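Local coordinates for protein glycosyl hydrolase family 26 (PDB 4ZXO) that hydrolyses beta-mannans as a glycoside hydrolase family 26 beta-mannanase of Bacteroides ovatus, probably cutting inside the mannan backbone during galactomannan breakdown, at residues A[217-222]-A[230-235]; A[165-170]-A[182-187]; A[33-38]-A[85-90]; A[224-229]-A[262-267]. All coordinates share one frame; numbering follows the deposited sequence.

Contact 1 (A[217-222]-A[230-235])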
loop_
_atom_site.group_PDB
_atom_site.type_symbol
_atom_site.label_atom_id
_atom_site.label_comp_id
_atom_site.label_asym_id
_atom_site.label_seq_id
_atom_site.Cartn_x
_atom_site.Cartn_y
_atom_site.Cartn_z
ATOM N N GLU A 217 18.118 5.380 11.270
ATOM C CA GLU A 217 19.011 6.135 10.392
ATOM C C GLU A 217 18.975 5.552 8.975
ATOM O O GLU A 217 18.868 6.285 7.956
ATOM C CB GLU A 217 20.469 6.127 10.971
ATOM C CG GLU A 217 21.580 6.540 9.983
ATOM C CD GLU A 217 22.928 6.512 10.643
ATOM O OE1 GLU A 217 22.995 7.009 11.766
ATOM O OE2 GLU A 217 23.890 5.934 10.087
ATOM N N GLU A 218 19.083 4.223 8.898
ATOM C CA GLU A 218 19.117 3.560 7.619
ATOM C C GLU A 218 17.757 3.675 6.926
ATOM O O GLU A 218 17.662 3.881 5.728
ATOM C CB GLU A 218 19.501 2.094 7.780
ATOM C CG GLU A 218 20.980 1.902 8.213
ATOM C CD GLU A 218 21.186 0.545 8.855
ATOM O OE1 GLU A 218 20.956 -0.512 8.169
ATOM O OE2 GLU A 218 21.564 0.535 10.060
ATOM N N TYR A 219 16.693 3.482 7.700
ATOM C CA TYR A 219 15.359 3.558 7.141
ATOM C C TYR A 219 15.105 4.887 6.496
ATOM O O TYR A 219 14.449 4.940 5.449
ATOM C CB TYR A 219 14.334 3.286 8.277
ATOM C CG TYR A 219 12.875 3.410 7.884
ATOM C CD1 TYR A 219 12.175 2.318 7.347
ATOM C CD2 TYR A 219 12.189 4.591 8.108
ATOM C CE1 TYR A 219 10.820 2.439 7.008
ATOM C CE2 TYR A 219 10.865 4.726 7.757
ATOM C CZ TYR A 219 10.176 3.657 7.202
ATOM O OH TYR A 219 8.854 3.798 6.856
ATOM N N LEU A 220 15.592 5.947 7.135
ATOM C CA LEU A 220 15.348 7.295 6.619
ATOM C C LEU A 220 16.409 7.821 5.670
ATOM O O LEU A 220 16.349 9.007 5.307
ATOM C CB LEU A 220 15.214 8.286 7.785
ATOM C CG LEU A 220 13.999 7.987 8.681
ATOM C CD1 LEU A 220 13.960 9.036 9.848
ATOM C CD2 LEU A 220 12.710 8.077 7.865
ATOM N N GLU A 221 17.439 7.033 5.326
ATOM C CA GLU A 221 18.528 7.564 4.493
ATOM C C GLU A 221 18.004 8.157 3.176
ATOM O O GLU A 221 18.522 9.157 2.696
ATOM C CB GLU A 221 19.531 6.444 4.178
ATOM C CG GLU A 221 20.774 6.943 3.474
ATOM C CD GLU A 221 21.219 6.176 2.239
ATOM O OE1 GLU A 221 20.496 5.365 1.593
ATOM O OE2 GLU A 221 22.382 6.391 1.915
ATOM N N ARG A 222 16.972 7.526 2.604
ATOM C CA ARG A 222 16.427 8.010 1.333
ATOM C C ARG A 222 15.031 8.652 1.479
ATOM O O ARG A 222 14.216 8.698 0.499
ATOM C CB ARG A 222 16.384 6.851 0.318
ATOM C CG ARG A 222 17.771 6.422 -0.052
ATOM C CD ARG A 222 17.869 5.415 -1.183
ATOM N NE ARG A 222 19.308 5.308 -1.471
ATOM C CZ ARG A 222 19.823 5.046 -2.669
ATOM N NH1 ARG A 222 19.013 4.823 -3.721
ATOM N NH2 ARG A 222 21.163 5.030 -2.823
ATOM N N ASP A 230 3.317 11.157 4.218
ATOM C CA ASP A 230 2.263 11.153 5.253
ATOM C C ASP A 230 2.231 9.880 6.102
ATOM O O ASP A 230 1.782 9.931 7.250
ATOM C CB ASP A 230 0.891 11.325 4.593
ATOM C CG ASP A 230 0.827 12.578 3.819
ATOM O OD1 ASP A 230 0.959 13.644 4.440
ATOM O OD2 ASP A 230 0.694 12.544 2.600
ATOM N N VAL A 231 2.671 8.744 5.542
ATOM C CA VAL A 231 2.561 7.452 6.245
ATOM C C VAL A 231 3.895 6.740 6.140
ATOM O O VAL A 231 4.444 6.624 5.033
ATOM C CB VAL A 231 1.481 6.556 5.614
ATOM C CG1 VAL A 231 1.464 5.150 6.297
ATOM C CG2 VAL A 231 0.109 7.278 5.642
ATOM N N LEU A 232 4.424 6.270 7.258
ATOM C CA LEU A 232 5.672 5.490 7.263
ATOM C C LEU A 232 5.319 3.997 7.241
ATOM O O LEU A 232 4.673 3.498 8.171
ATOM C CB LEU A 232 6.529 5.820 8.501
ATOM C CG LEU A 232 6.968 7.277 8.560
ATOM C CD1 LEU A 232 7.773 7.510 9.880
ATOM C CD2 LEU A 232 7.756 7.702 7.303
ATOM N N GLY A 233 5.729 3.297 6.193
ATOM C CA GLY A 233 5.402 1.886 6.083
ATOM C C GLY A 233 6.628 1.015 5.929
ATOM O O GLY A 233 7.789 1.481 5.874
ATOM N N THR A 234 6.365 -0.279 5.846
ATOM C CA THR A 234 7.436 -1.232 5.529
ATOM C C THR A 234 6.774 -2.461 4.889
ATOM O O THR A 234 5.581 -2.741 5.137
ATOM C CB THR A 234 8.258 -1.622 6.778
ATOM O OG1 THR A 234 9.403 -2.388 6.376
ATOM C CG2 THR A 234 7.401 -2.484 7.722
ATOM N N ASP A 235 7.521 -3.129 4.018
ATOM C CA ASP A 235 7.083 -4.369 3.385
ATOM C C ASP A 235 7.961 -5.511 3.894
ATOM O O ASP A 235 9.170 -5.541 3.599
ATOM C CB ASP A 235 7.215 -4.303 1.837
ATOM C CG ASP A 235 6.291 -3.300 1.185
ATOM O OD1 ASP A 235 5.525 -2.600 1.897
ATOM O OD2 ASP A 235 6.358 -3.226 -0.080
#
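Tyr219, at the end of helix 216-219, reaches Leu232 and Gly233 of strand 231-235 across a wide backbone gap, with the CA atoms of Tyr219 and Thr234 still 9.4 Å apart. The ring fills that gap. Its CG lies anti to the backbone N (chi1 176°), and this directs the phenol toward the strand. The tip does most of the touching. Tyr219 OH donates a hydrogen bond of 2.7 Å to Gly233 O. The carbonyl oxygen sits at the rim of the ring, close to its plane, and the hydroxyl approaches it with a C=O...O angle of 131°, tilted 19° from the carbonyl plane. Leu232 packs on the same end, with Leu232 CB 3.5 Å from Tyr219 OH. Leu232 CD2 lies further along the ring edge, 4.3 Å from Tyr219 CE2. Tyr207 meets the Tyr219 ring edge-to-face, and Ile254 and Leu255 of helix 241-262 also touch it. The contact lies in the beta-alpha-beta unit of strand 203-207, helix 216-219 and strand 231-235, part of the TIM barrel. The phenol is amphipathic here. Its carbon edge joins the apolar layer between helix and barrel, and its one polar atom satisfies a buried backbone carbonyl.

Contact 2 (A[165-170]-A[182-187]). With PO4 (phosphate ion), chain C.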
loop_
_atom_site.group_PDB
_atom_site.type_symbol
_atom_site.label_atom_id
_atom_site.label_comp_id
_atom_site.label_asym_id
_atom_site.label_seq_id
_atom_site.Cartn_x
_atom_site.Cartn_y
_atom_site.Cartn_z
ATOM N N HIS A 165 8.245 1.917 -3.959
ATOM C CA HIS A 165 8.344 1.089 -2.751
ATOM C C HIS A 165 9.587 0.168 -2.749
ATOM O O HIS A 165 10.234 -0.063 -3.769
ATOM C CB HIS A 165 7.028 0.292 -2.589
ATOM C CG HIS A 165 6.785 -0.742 -3.637
ATOM N ND1 HIS A 165 6.665 -0.449 -4.985
ATOM C CD2 HIS A 165 6.529 -2.073 -3.508
ATOM C CE1 HIS A 165 6.404 -1.572 -5.638
ATOM N NE2 HIS A 165 6.299 -2.567 -4.759
ATOM N N GLU A 166 9.902 -0.353 -1.581
ATOM C CA GLU A 166 10.945 -1.381 -1.448
ATOM C C GLU A 166 12.232 -0.834 -1.982
ATOM O O GLU A 166 13.048 -1.544 -2.618
ATOM C CB GLU A 166 10.537 -2.705 -2.131
ATOM C CG GLU A 166 9.406 -3.335 -1.322
ATOM C CD GLU A 166 8.734 -4.525 -1.910
ATOM O OE1 GLU A 166 9.273 -5.118 -2.841
ATOM O OE2 GLU A 166 7.632 -4.900 -1.392
ATOM N N HIS A 167 12.495 0.441 -1.655
ATOM C CA HIS A 167 13.622 1.106 -2.310
ATOM C C HIS A 167 14.973 0.800 -1.691
ATOM O O HIS A 167 16.017 1.210 -2.249
ATOM C CB HIS A 167 13.402 2.615 -2.301
ATOM C CG HIS A 167 13.500 3.201 -0.946
ATOM N ND1 HIS A 167 12.424 3.237 -0.069
ATOM C CD2 HIS A 167 14.554 3.760 -0.299
ATOM C CE1 HIS A 167 12.828 3.792 1.060
ATOM N NE2 HIS A 167 14.114 4.105 0.950
ATOM N N THR A 168 14.977 0.080 -0.573
ATOM C CA THR A 168 16.279 -0.329 -0.026
ATOM C C THR A 168 16.742 -1.669 -0.585
ATOM O O THR A 168 17.864 -2.129 -0.280
ATOM C CB THR A 168 16.237 -0.355 1.518
ATOM O OG1 THR A 168 15.129 -1.120 1.973
ATOM C CG2 THR A 168 16.055 1.069 2.056
ATOM N N GLY A 169 15.870 -2.332 -1.339
ATOM C CA GLY A 169 16.295 -3.484 -2.120
ATOM C C GLY A 169 16.656 -3.000 -3.510
ATOM O O GLY A 169 16.499 -1.824 -3.826
ATOM N N SER A 170 17.164 -3.915 -4.326
ATOM C CA SER A 170 17.646 -3.540 -5.664
ATOM C C SER A 170 16.991 -4.389 -6.753
ATOM O O SER A 170 17.591 -4.688 -7.764
ATOM C CB SER A 170 19.166 -3.609 -5.694
ATOM O OG SER A 170 19.693 -2.577 -4.830
ATOM N N GLU A 182 19.987 11.132 -3.399
ATOM C CA GLU A 182 19.425 12.378 -3.875
ATOM C C GLU A 182 18.586 12.181 -5.118
ATOM O O GLU A 182 17.537 12.833 -5.254
ATOM C CB GLU A 182 20.537 13.406 -4.147
ATOM C CG GLU A 182 21.018 14.013 -2.824
ATOM C CD GLU A 182 19.870 14.520 -1.865
ATOM O OE1 GLU A 182 18.969 15.294 -2.297
ATOM O OE2 GLU A 182 19.877 14.121 -0.656
ATOM N N GLN A 183 19.042 11.316 -6.026
ATOM C CA GLN A 183 18.235 10.998 -7.189
ATOM C C GLN A 183 16.884 10.385 -6.781
ATOM O O GLN A 183 15.812 10.742 -7.311
ATOM C CB GLN A 183 18.979 10.028 -8.103
ATOM C CG GLN A 183 20.093 10.742 -8.892
ATOM C CD GLN A 183 20.999 9.769 -9.632
ATOM O OE1 GLN A 183 21.179 8.604 -9.231
ATOM N NE2 GLN A 183 21.552 10.233 -10.730
ATOM N N TYR A 184 16.934 9.424 -5.846
ATOM C CA TYR A 184 15.706 8.787 -5.375
ATOM C C TYR A 184 14.750 9.832 -4.740
ATOM O O TYR A 184 13.521 9.821 -4.981
ATOM C CB TYR A 184 16.047 7.679 -4.369
ATOM C CG TYR A 184 14.808 7.009 -3.838
ATOM C CD1 TYR A 184 14.135 5.995 -4.554
ATOM C CD2 TYR A 184 14.271 7.422 -2.604
ATOM C CE1 TYR A 184 12.942 5.403 -4.046
ATOM C CE2 TYR A 184 13.105 6.843 -2.123
ATOM C CZ TYR A 184 12.476 5.822 -2.842
ATOM O OH TYR A 184 11.319 5.319 -2.314
ATOM N N LYS A 185 15.305 10.712 -3.893
ATOM C CA LYS A 185 14.449 11.743 -3.282
ATOM C C LYS A 185 13.861 12.618 -4.355
ATOM O O LYS A 185 12.747 13.081 -4.193
ATOM C CB LYS A 185 15.217 12.614 -2.273
ATOM C CG LYS A 185 15.650 11.832 -1.029
ATOM C CD LYS A 185 16.512 12.673 -0.121
ATOM C CE LYS A 185 17.088 11.811 0.941
ATOM N NZ LYS A 185 18.066 12.645 1.789
ATOM N N THR A 186 14.602 12.865 -5.450
ATOM C CA THR A 186 14.062 13.679 -6.544
ATOM C C THR A 186 12.877 12.994 -7.225
ATOM O O THR A 186 11.934 13.690 -7.626
ATOM C CB THR A 186 15.146 13.990 -7.572
ATOM O OG1 THR A 186 16.202 14.667 -6.894
ATOM C CG2 THR A 186 14.616 14.889 -8.698
ATOM N N LEU A 187 12.880 11.659 -7.311
ATOM C CA LEU A 187 11.684 10.963 -7.834
ATOM C C LEU A 187 10.458 11.341 -7.039
ATOM O O LEU A 187 9.406 11.617 -7.579
ATOM C CB LEU A 187 11.792 9.448 -7.759
ATOM C CG LEU A 187 12.634 8.770 -8.824
ATOM C CD1 LEU A 187 12.700 7.286 -8.524
ATOM C CD2 LEU A 187 12.072 9.084 -10.200
HETATM P P PO4 C . 24.211 7.520 -12.572
HETATM O O1 PO4 C . 24.869 6.861 -11.401
HETATM O O2 PO4 C . 23.710 8.863 -12.161
HETATM O O3 PO4 C . 25.293 7.736 -13.684
HETATM O O4 PO4 C . 23.151 6.557 -13.027
#
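His167 lays its imidazole on the ring of Tyr184, and the contact starts at the first side-chain carbon. His167 CB stands 3.3 Å from Tyr184 CE1. The next atom, His167 CG, lies 3.4 Å from Tyr184 CZ. With chi1 at 69°, CG sits between the backbone N and the carbonyl carbon, which folds the ring over the phenol. The imidazole then divides. His167 ND1 comes 3.3 Å from Tyr184 OH, while His167 CD2 lies over the other flank, 3.9 Å from Tyr184 CE2. His167 CE1, near the tip, is still 4.0 Å from Tyr184 OH. His167 NE2 packs against Arg222 CB. This is an offset stack, with centroids 4.5 Å apart and planes at 22°. The Tyr184 hydroxyl has firm partners elsewhere, Trp164 O and Trp188 NE1. On another side of the helix, Gln183 NE2 binds O2 of a phosphate ion, probably from the crystallisation liquor, at 2.9 Å. His167 belongs to a type I turn, Glu166 to Gly169, in the loop between strand 159-162 and helix 181-197. The stack therefore ties this loop to the helix that follows it. Tyr207 of strand 203-207 also meets the imidazole, and Gln183 and Leu187 pack on helix 121-125.

Contact 3 (A[33-38]-A[85-90])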
loop_
_atom_site.group_PDB
_atom_site.type_symbol
_atom_site.label_atom_id
_atom_site.label_comp_id
_atom_site.label_asym_id
_atom_site.label_seq_id
_atom_site.Cartn_x
_atom_site.Cartn_y
_atom_site.Cartn_z
ATOM N N ASP A 33 -5.956 -6.340 -4.195
ATOM C CA ASP A 33 -6.845 -6.797 -5.288
ATOM C C ASP A 33 -8.052 -7.578 -4.734
ATOM O O ASP A 33 -8.602 -8.444 -5.409
ATOM C CB ASP A 33 -6.035 -7.616 -6.317
ATOM C CG ASP A 33 -5.300 -6.722 -7.297
ATOM O OD1 ASP A 33 -5.675 -5.527 -7.385
ATOM O OD2 ASP A 33 -4.353 -7.210 -7.959
ATOM N N ASP A 34 -8.472 -7.225 -3.508
ATOM C CA ASP A 34 -9.403 -8.072 -2.784
ATOM C C ASP A 34 -10.739 -8.299 -3.499
ATOM O O ASP A 34 -11.264 -9.435 -3.517
ATOM C CB ASP A 34 -9.695 -7.438 -1.413
ATOM C CG ASP A 34 -10.557 -8.359 -0.551
ATOM O OD1 ASP A 34 -10.069 -9.458 -0.177
ATOM O OD2 ASP A 34 -11.728 -8.015 -0.288
ATOM N N THR A 35 -11.273 -7.241 -4.102
ATOM C CA THR A 35 -12.546 -7.344 -4.793
ATOM C C THR A 35 -12.410 -7.447 -6.299
ATOM O O THR A 35 -13.429 -7.466 -7.018
ATOM C CB THR A 35 -13.427 -6.140 -4.449
ATOM O OG1 THR A 35 -12.609 -4.946 -4.516
ATOM C CG2 THR A 35 -13.982 -6.287 -3.035
ATOM N N ALA A 36 -11.175 -7.559 -6.784
ATOM C CA ALA A 36 -10.959 -7.757 -8.219
ATOM C C ALA A 36 -10.957 -9.246 -8.613
ATOM O O ALA A 36 -11.480 -9.608 -9.675
ATOM C CB ALA A 36 -9.653 -7.098 -8.641
ATOM N N TYR A 37 -10.332 -10.089 -7.786
ATOM C CA TYR A 37 -10.257 -11.537 -8.095
ATOM C C TYR A 37 -9.733 -12.271 -6.857
ATOM O O TYR A 37 -9.353 -11.649 -5.867
ATOM C CB TYR A 37 -9.348 -11.791 -9.333
ATOM C CG TYR A 37 -7.956 -11.216 -9.144
ATOM C CD1 TYR A 37 -7.040 -11.834 -8.287
ATOM C CD2 TYR A 37 -7.571 -10.045 -9.803
ATOM C CE1 TYR A 37 -5.763 -11.328 -8.096
ATOM C CE2 TYR A 37 -6.296 -9.519 -9.632
ATOM C CZ TYR A 37 -5.406 -10.140 -8.748
ATOM O OH TYR A 37 -4.160 -9.586 -8.501
ATOM N N GLY A 38 -9.701 -13.598 -6.915
ATOM C CA GLY A 38 -9.156 -14.401 -5.837
ATOM C C GLY A 38 -8.971 -15.805 -6.350
ATOM O O GLY A 38 -9.001 -16.046 -7.577
ATOM N N ARG A 85 -11.543 1.665 -10.810
ATOM C CA ARG A 85 -12.309 2.816 -10.321
ATOM C C ARG A 85 -13.625 2.408 -9.656
ATOM O O ARG A 85 -13.969 2.886 -8.592
ATOM C CB ARG A 85 -12.588 3.800 -11.441
ATOM C CG ARG A 85 -13.446 4.941 -11.008
ATOM C CD ARG A 85 -13.701 5.840 -12.201
ATOM N NE ARG A 85 -12.500 6.252 -12.922
ATOM C CZ ARG A 85 -12.125 5.818 -14.121
ATOM N NH1 ARG A 85 -12.872 4.932 -14.769
ATOM N NH2 ARG A 85 -10.984 6.274 -14.673
ATOM N N GLU A 86 -14.318 1.433 -10.222
ATOM C CA GLU A 86 -15.528 0.904 -9.580
ATOM C C GLU A 86 -15.254 0.321 -8.208
ATOM O O GLU A 86 -15.973 0.605 -7.252
ATOM C CB GLU A 86 -16.140 -0.196 -10.424
ATOM C CG GLU A 86 -16.954 0.230 -11.542
ATOM C CD GLU A 86 -17.685 -0.979 -12.159
ATOM O OE1 GLU A 86 -17.234 -2.131 -11.970
ATOM O OE2 GLU A 86 -18.734 -0.791 -12.789
ATOM N N TYR A 87 -14.186 -0.475 -8.100
ATOM C CA TYR A 87 -13.909 -1.142 -6.828
ATOM C C TYR A 87 -13.556 -0.110 -5.784
ATOM O O TYR A 87 -13.885 -0.272 -4.589
ATOM C CB TYR A 87 -12.786 -2.174 -6.925
ATOM C CG TYR A 87 -13.010 -3.190 -8.008
ATOM C CD1 TYR A 87 -14.307 -3.581 -8.386
ATOM C CD2 TYR A 87 -11.909 -3.780 -8.679
ATOM C CE1 TYR A 87 -14.493 -4.511 -9.420
ATOM C CE2 TYR A 87 -12.100 -4.710 -9.704
ATOM C CZ TYR A 87 -13.379 -5.090 -10.053
ATOM O OH TYR A 87 -13.574 -6.010 -11.049
ATOM N N ILE A 88 -12.825 0.917 -6.224
ATOM C CA ILE A 88 -12.445 1.991 -5.302
ATOM C C ILE A 88 -13.675 2.761 -4.803
ATOM O O ILE A 88 -13.802 3.023 -3.586
ATOM C CB ILE A 88 -11.415 2.919 -5.984
ATOM C CG1 ILE A 88 -10.085 2.148 -6.089
ATOM C CG2 ILE A 88 -11.186 4.240 -5.194
ATOM C CD1 ILE A 88 -9.100 2.763 -7.096
ATOM N N ILE A 89 -14.569 3.130 -5.720
ATOM C CA ILE A 89 -15.802 3.810 -5.346
ATOM C C ILE A 89 -16.619 2.967 -4.370
ATOM O O ILE A 89 -17.152 3.490 -3.383
ATOM C CB ILE A 89 -16.565 4.158 -6.615
ATOM C CG1 ILE A 89 -15.851 5.311 -7.300
ATOM C CG2 ILE A 89 -17.965 4.610 -6.346
ATOM C CD1 ILE A 89 -16.298 5.483 -8.716
ATOM N N GLU A 90 -16.699 1.665 -4.624
ATOM C CA GLU A 90 -17.469 0.791 -3.748
ATOM C C GLU A 90 -16.843 0.619 -2.370
ATOM O O GLU A 90 -17.567 0.539 -1.370
ATOM C CB GLU A 90 -17.657 -0.580 -4.401
ATOM C CG GLU A 90 -18.456 -0.430 -5.673
ATOM C CD GLU A 90 -18.545 -1.694 -6.512
ATOM O OE1 GLU A 90 -18.103 -2.782 -6.105
ATOM O OE2 GLU A 90 -19.069 -1.588 -7.637
HETATM O O HOH W 1 -14.462 -2.849 -3.581
HETATM O O HOH W 2 -11.615 -7.804 -11.632
#
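Two torsions set Thr35 and Tyr87 alongside each other. Tyr87 has CG anti to its carbonyl carbon (chi1 -54°), which carries the ring from helix 81-93 along the loop 33-36. Thr35 OG1 sits between the backbone N and the carbonyl carbon (chi1 44°), which turns it to the helix, 3.7 Å from Tyr87 CB. The two side chains pass in opposite senses. Thr35 O lies 3.8 Å above the plane of the Tyr87 ring, over its centre. Ala36 meets the ring obliquely, with Ala36 CB 3.6 Å from Tyr87 CE2. The loop follows strand 27-32, the first strand of the TIM barrel; in the chain, helix 81-93 comes after strand 60-64 and before strand 97-101. The contact thus joins the loop after one barrel strand to the helix that follows the next. Thr35 also packs on Met61 and Phe63 of strand 60-64. Two waters bridge the polar groups. One donates to Tyr87 O at 2.8 Å and is hydrogen-bonded to Thr35 OG1 at 3.0 Å. The other donates to Ala36 O at 2.7 Å and is hydrogen-bonded to Tyr87 OH. With an alanine in place of Tyr87, a gap would probably open beside Thr35 O and Ala36, and the second water would lose its phenol partner. The ring of His83, one helical turn earlier, meets that of Tyr87 with nearly parallel planes.

Contact 4 (A[224-229]-A[262-267])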
loop_
_atom_site.group_PDB
_atom_site.type_symbol
_atom_site.label_atom_id
_atom_site.label_comp_id
_atom_site.label_asym_id
_atom_site.label_seq_id
_atom_site.Cartn_x
_atom_site.Cartn_y
_atom_site.Cartn_z
ATOM N N PRO A 224 12.302 11.393 1.595
ATOM C CA PRO A 224 12.244 12.680 0.890
ATOM C C PRO A 224 11.701 13.825 1.760
ATOM O O PRO A 224 11.686 14.964 1.314
ATOM C CB PRO A 224 11.311 12.387 -0.291
ATOM C CG PRO A 224 10.333 11.319 0.303
ATOM C CD PRO A 224 11.256 10.439 1.139
ATOM N N GLY A 225 11.273 13.550 2.980
ATOM C CA GLY A 225 10.927 14.633 3.877
ATOM C C GLY A 225 9.498 14.639 4.405
ATOM O O GLY A 225 8.563 14.086 3.796
ATOM N N ASP A 226 9.358 15.263 5.570
ATOM C CA ASP A 226 8.081 15.312 6.267
ATOM C C ASP A 226 7.010 16.066 5.517
ATOM O O ASP A 226 5.800 15.900 5.790
ATOM C CB ASP A 226 8.264 15.948 7.644
ATOM C CG ASP A 226 9.023 15.064 8.582
ATOM O OD1 ASP A 226 9.057 13.833 8.415
ATOM O OD2 ASP A 226 9.552 15.604 9.559
ATOM N N ASP A 227 7.437 16.953 4.631
ATOM C CA ASP A 227 6.494 17.746 3.845
ATOM C C ASP A 227 5.931 16.967 2.625
ATOM O O ASP A 227 5.034 17.449 1.908
ATOM C CB ASP A 227 7.201 19.023 3.363
ATOM C CG ASP A 227 8.429 18.728 2.495
ATOM O OD1 ASP A 227 9.173 17.739 2.741
ATOM O OD2 ASP A 227 8.654 19.517 1.557
ATOM N N ILE A 228 6.480 15.778 2.376
ATOM C CA ILE A 228 6.038 14.948 1.254
ATOM C C ILE A 228 5.324 13.702 1.767
ATOM O O ILE A 228 4.256 13.340 1.266
ATOM C CB ILE A 228 7.257 14.565 0.357
ATOM C CG1 ILE A 228 7.750 15.830 -0.368
ATOM C CG2 ILE A 228 6.888 13.489 -0.644
ATOM C CD1 ILE A 228 9.036 15.643 -1.112
ATOM N N ILE A 229 5.920 13.032 2.756
ATOM C CA ILE A 229 5.428 11.727 3.199
ATOM C C ILE A 229 4.397 11.915 4.304
ATOM O O ILE A 229 4.574 12.733 5.203
ATOM C CB ILE A 229 6.575 10.835 3.707
ATOM C CG1 ILE A 229 7.588 10.545 2.554
ATOM C CG2 ILE A 229 6.007 9.511 4.277
ATOM C CD1 ILE A 229 6.928 9.817 1.309
ATOM N N HIS A 262 8.859 11.860 13.834
ATOM C CA HIS A 262 8.427 12.701 12.736
ATOM C C HIS A 262 6.919 12.953 12.720
ATOM O O HIS A 262 6.406 13.530 11.750
ATOM C CB HIS A 262 8.861 12.022 11.394
ATOM C CG HIS A 262 10.337 12.019 11.188
ATOM N ND1 HIS A 262 10.971 12.960 10.407
ATOM C CD2 HIS A 262 11.319 11.280 11.756
ATOM C CE1 HIS A 262 12.276 12.747 10.446
ATOM N NE2 HIS A 262 12.509 11.726 11.245
ATOM N N ASP A 263 6.213 12.486 13.761
ATOM C CA ASP A 263 4.741 12.612 13.841
ATOM C C ASP A 263 4.034 12.107 12.576
ATOM O O ASP A 263 3.264 12.831 11.925
ATOM C CB ASP A 263 4.311 14.060 14.132
ATOM C CG ASP A 263 2.889 14.155 14.563
ATOM O OD1 ASP A 263 2.331 13.164 15.107
ATOM O OD2 ASP A 263 2.317 15.261 14.426
ATOM N N LYS A 264 4.281 10.839 12.255
ATOM C CA LYS A 264 3.618 10.176 11.139
ATOM C C LYS A 264 2.996 8.922 11.665
ATOM O O LYS A 264 3.626 8.243 12.487
ATOM C CB LYS A 264 4.604 9.775 10.016
ATOM C CG LYS A 264 5.429 10.967 9.498
ATOM C CD LYS A 264 4.562 12.015 8.802
ATOM C CE LYS A 264 5.441 13.100 8.146
ATOM N NZ LYS A 264 4.548 14.237 7.693
ATOM N N PRO A 265 1.808 8.558 11.156
ATOM C CA PRO A 265 1.238 7.228 11.411
ATOM C C PRO A 265 2.083 6.196 10.678
ATOM O O PRO A 265 2.760 6.531 9.709
ATOM C CB PRO A 265 -0.163 7.336 10.808
ATOM C CG PRO A 265 -0.038 8.319 9.743
ATOM C CD PRO A 265 0.993 9.325 10.198
ATOM N N ILE A 266 1.950 4.949 11.110
ATOM C CA ILE A 266 2.757 3.860 10.581
ATOM C C ILE A 266 1.865 2.716 10.097
ATOM O O ILE A 266 0.692 2.587 10.500
ATOM C CB ILE A 266 3.750 3.350 11.649
ATOM C CG1 ILE A 266 3.004 2.686 12.812
ATOM C CG2 ILE A 266 4.671 4.527 12.092
ATOM C CD1 ILE A 266 3.952 2.059 13.838
ATOM N N ALA A 267 2.414 1.893 9.227
ATOM C CA ALA A 267 1.651 0.791 8.697
ATOM C C ALA A 267 2.553 -0.334 8.198
ATOM O O ALA A 267 3.659 -0.088 7.740
ATOM C CB ALA A 267 0.740 1.267 7.519
#
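Lys264 NZ is gripped by two backbone carbonyls, Asp226 O at 2.8 Å and Ile229 O at 2.9 Å. The bonds differ in direction. At Asp226 O the ammonium lies in the carbonyl plane, on a lone pair. At Ile229 O it arrives nearly head-on (C=O...N 166°). The lysine bends at chi2 (-65°) and is extended beyond, which brings its tip to both oxygens. Lys264 CE follows, 3.1 Å from Ile229 O. The Asp226 carboxylate turns to His262. His262 ND1 donates to both of its oxygens, to Asp226 OD1 at 2.9 Å and to Asp226 OD2 at 3.1 Å. Each oxygen uses its syn lone pair, and the carboxylate and ring planes stand 73° apart. Tyr223 OH also bonds to Asp226 OD1. The charge of Lys264 is close but not paired with the carboxylate, as Lys264 NZ lies 4.6 Å from Asp226 OD1. The N-H of His262 and the nearby ammonium of Lys264 would probably favour an ionised Asp226. With an alanine here, His262 ND1 and the Tyr223 hydroxyl would probably lose their shared acceptor, and the imidazole would be freer to turn. Asp263, with positive phi, ends helix 241-262 in a Schellman motif. The contact joins this helix-to-strand turn to the loop that enters strand 231-235. Both are alpha-to-beta connections, at the N-terminal end of the parallel strands of a TIM barrel.

From the N terminus, contact 3 closes first, joining the loop after strand 27-32 to helix 81-93. Contact 2 follows in series and closes the loop between strand 159-162 and helix 181-197. Contact 1 opens at 217-222, and contact 4 opens at 224-229 before contact 1 closes at 230-235. Contact 4 then closes at 262-267, so these two cross. They share the barrel sheet, where Leu232 pairs with Pro265 and Ala267. Contact 2 touches both, as Arg222 packs on His167 and Lys185 on Pro224. Contacts 1, 2 and 4 thus form one connected region. Contact 3 stands apart, its centre about 27 to 29 Å from the centres of the others.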